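Local coordinates for protein-glutamine gamma-glutamyltransferase 2 (Pagrus major, PDB 1G0D) that probably catalyses the calcium-dependent cross-linking of proteins, joining peptide-bound glutamine to lysine side chains or to other primary amines, at residues I288-I293 with C333-W338. Residues are numbered along the deposited sequence; the frame is centred on the assembly and turned at random.
Sequences IPTRPI and CWVESW. With SO4 (sulfate ion), chain B.
Arg291 and Glu336 are a hydrogen-bonded pair on antiparallel strands, their backbones joined by N–H···O bonds in both directions, and their side chains run alongside each other on the same face of the sheet. From CB, the Arg291 chain begins between its own backbone N and carbonyl carbon (chi1 46°) and then stays extended: CG passes Glu336 O and CB, and CD comes toward Glu336 OE1. Arg291 NE and NH2 converge on that single oxygen, Glu336 OE1, at 2.9 and 2.8 Å. OE1 lies close to the guanidinium plane, yet the carboxylate plane is turned 57° from it, so this is no flat two-oxygen pairing. Glu336 is thus the counter-charge across the contact for a buried cation that also makes a cation-pi contact with Trp351. Arg291 NH1 donates to O4 of a sulfate (3.1 Å), probably from the crystallisation liquor, which Trp351 NE1 also binds.

Next along this face, the branched Ile293 suits a place between polar and aromatic neighbours: CG2 rests against the Glu336 carboxylate, while CG1 lies over the five-membered ring of Trp334 in a CH-pi contact. The Trp334 indole keeps its NE1 for Tyr440 and packs beside His332 and Asp355 of the catalytic triad.

On the other face, small hydroxyls fit the close non-hydrogen-bonded pair of Thr290 and Ser337: Ser337 OG donates to Thr290 OG1 (3.1 Å), which in turn donates a hydrogen bond to Ile288 O. Helix 272-286, which begins with the catalytic Cys272, covers this face through Leu283 and Cys280, while strand 350-355 flanks strand 329-339 on the side away from strand 290-298.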
loop_
_atom_site.group_PDB
_atom_site.type_symbol
_atom_site.label_atom_id
_atom_site.label_comp_id
_atom_site.label_asym_id
_atom_site.label_seq_id
_atom_site.Cartn_x
_atom_site.Cartn_y
_atom_site.Cartn_z
ATOM N N ILE A 288 -2.789 -6.459 -12.152
ATOM C CA ILE A 288 -3.051 -5.052 -12.418
ATOM C C ILE A 288 -1.867 -4.250 -11.918
ATOM O O ILE A 288 -1.524 -4.335 -10.752
ATOM C CB ILE A 288 -4.356 -4.580 -11.710
ATOM C CG1 ILE A 288 -5.540 -5.461 -12.151
ATOM C CG2 ILE A 288 -4.654 -3.149 -12.055
ATOM C CD1 ILE A 288 -6.905 -5.051 -11.567
ATOM N N PRO A 289 -1.205 -3.487 -12.800
ATOM C CA PRO A 289 -0.048 -2.673 -12.402
ATOM C C PRO A 289 -0.387 -1.768 -11.190
ATOM O O PRO A 289 -1.336 -0.967 -11.244
ATOM C CB PRO A 289 0.273 -1.880 -13.661
ATOM C CG PRO A 289 -0.293 -2.655 -14.734
ATOM C CD PRO A 289 -1.489 -3.354 -14.230
ATOM N N THR A 290 0.390 -1.876 -10.107
ATOM C CA THR A 290 0.098 -1.117 -8.869
ATOM C C THR A 290 1.325 -0.598 -8.082
ATOM O O THR A 290 2.382 -1.241 -8.024
ATOM C CB THR A 290 -0.786 -2.042 -7.935
ATOM O OG1 THR A 290 -1.969 -2.435 -8.643
ATOM C CG2 THR A 290 -1.180 -1.366 -6.634
ATOM N N ARG A 291 1.205 0.573 -7.484
ATOM C CA ARG A 291 2.302 1.080 -6.658
ATOM C C ARG A 291 1.778 1.858 -5.463
ATOM O O ARG A 291 0.880 2.698 -5.592
ATOM C CB ARG A 291 3.216 1.997 -7.438
ATOM C CG ARG A 291 2.493 3.021 -8.262
ATOM C CD ARG A 291 3.476 3.947 -8.911
ATOM N NE ARG A 291 2.789 5.027 -9.588
ATOM C CZ ARG A 291 3.371 5.881 -10.413
ATOM N NH1 ARG A 291 4.672 5.782 -10.670
ATOM N NH2 ARG A 291 2.647 6.843 -10.968
ATOM N N PRO A 292 2.296 1.565 -4.266
ATOM C CA PRO A 292 1.834 2.292 -3.083
ATOM C C PRO A 292 2.296 3.728 -3.092
ATOM O O PRO A 292 3.505 3.974 -3.195
ATOM C CB PRO A 292 2.464 1.531 -1.922
ATOM C CG PRO A 292 2.811 0.216 -2.508
ATOM C CD PRO A 292 3.250 0.515 -3.894
ATOM N N ILE A 293 1.354 4.676 -3.009
ATOM C CA ILE A 293 1.772 6.071 -2.942
ATOM C C ILE A 293 1.497 6.657 -1.543
ATOM O O ILE A 293 0.504 6.301 -0.910
ATOM C CB ILE A 293 1.152 6.966 -4.054
ATOM C CG1 ILE A 293 -0.090 7.554 -3.559
ATOM C CG2 ILE A 293 0.962 6.273 -5.387
ATOM C CD1 ILE A 293 0.143 8.995 -3.617
ATOM N N CYS A 333 -1.197 6.754 3.259
ATOM C CA CYS A 333 -0.927 5.944 2.102
ATOM C C CYS A 333 -2.146 5.365 1.368
ATOM O O CYS A 333 -3.190 5.078 1.958
ATOM C CB CYS A 333 -0.051 4.771 2.523
ATOM S SG CYS A 333 1.454 5.162 3.353
ATOM N N TRP A 334 -1.997 5.204 0.062
ATOM C CA TRP A 334 -3.004 4.560 -0.757
ATOM C C TRP A 334 -2.269 3.856 -1.908
ATOM O O TRP A 334 -1.054 3.675 -1.894
ATOM C CB TRP A 334 -4.095 5.532 -1.266
ATOM C CG TRP A 334 -3.639 6.669 -2.109
ATOM C CD1 TRP A 334 -3.383 6.648 -3.451
ATOM C CD2 TRP A 334 -3.408 8.027 -1.680
ATOM N NE1 TRP A 334 -3.006 7.908 -3.885
ATOM C CE2 TRP A 334 -3.012 8.765 -2.817
ATOM C CE3 TRP A 334 -3.497 8.683 -0.445
ATOM C CZ2 TRP A 334 -2.708 10.126 -2.753
ATOM C CZ3 TRP A 334 -3.192 10.046 -0.386
ATOM C CH2 TRP A 334 -2.802 10.747 -1.538
ATOM N N VAL A 335 -3.002 3.476 -2.923
ATOM C CA VAL A 335 -2.394 2.754 -4.003
ATOM C C VAL A 335 -2.871 3.313 -5.333
ATOM O O VAL A 335 -3.966 3.835 -5.420
ATOM C CB VAL A 335 -2.773 1.289 -3.765
ATOM C CG1 VAL A 335 -3.576 0.697 -4.889
ATOM C CG2 VAL A 335 -1.570 0.554 -3.421
ATOM N N GLU A 336 -2.021 3.263 -6.353
ATOM C CA GLU A 336 -2.376 3.726 -7.699
ATOM C C GLU A 336 -2.379 2.473 -8.587
ATOM O O GLU A 336 -1.420 1.698 -8.533
ATOM C CB GLU A 336 -1.313 4.688 -8.213
ATOM C CG GLU A 336 -1.781 6.107 -8.452
ATOM C CD GLU A 336 -0.625 7.039 -8.692
ATOM O OE1 GLU A 336 0.366 6.642 -9.341
ATOM O OE2 GLU A 336 -0.683 8.181 -8.220
ATOM N N SER A 337 -3.436 2.246 -9.369
ATOM C CA SER A 337 -3.478 1.075 -10.265
ATOM C C SER A 337 -3.631 1.544 -11.707
ATOM O O SER A 337 -4.401 2.439 -11.987
ATOM C CB SER A 337 -4.655 0.144 -9.941
ATOM O OG SER A 337 -4.427 -0.617 -8.773
ATOM N N TRP A 338 -2.910 0.921 -12.623
ATOM C CA TRP A 338 -2.970 1.286 -14.035
ATOM C C TRP A 338 -4.059 0.554 -14.762
ATOM O O TRP A 338 -4.106 -0.656 -14.732
ATOM C CB TRP A 338 -1.661 0.952 -14.746
ATOM C CG TRP A 338 -1.598 1.499 -16.131
ATOM C CD1 TRP A 338 -2.023 0.891 -17.297
ATOM C CD2 TRP A 338 -1.099 2.789 -16.515
ATOM N NE1 TRP A 338 -1.808 1.731 -18.376
ATOM C CE2 TRP A 338 -1.240 2.904 -17.915
ATOM C CE3 TRP A 338 -0.542 3.869 -15.808
ATOM C CZ2 TRP A 338 -0.848 4.052 -18.612
ATOM C CZ3 TRP A 338 -0.150 5.012 -16.505
ATOM C CH2 TRP A 338 -0.306 5.093 -17.885
HETATM S S SO4 B . 4.508 7.589 -14.206
HETATM O O1 SO4 B . 3.318 8.281 -14.067
HETATM O O2 SO4 B . 4.203 6.294 -14.685
HETATM O O3 SO4 B . 5.120 8.266 -15.259
HETATM O O4 SO4 B . 5.291 7.708 -13.007
#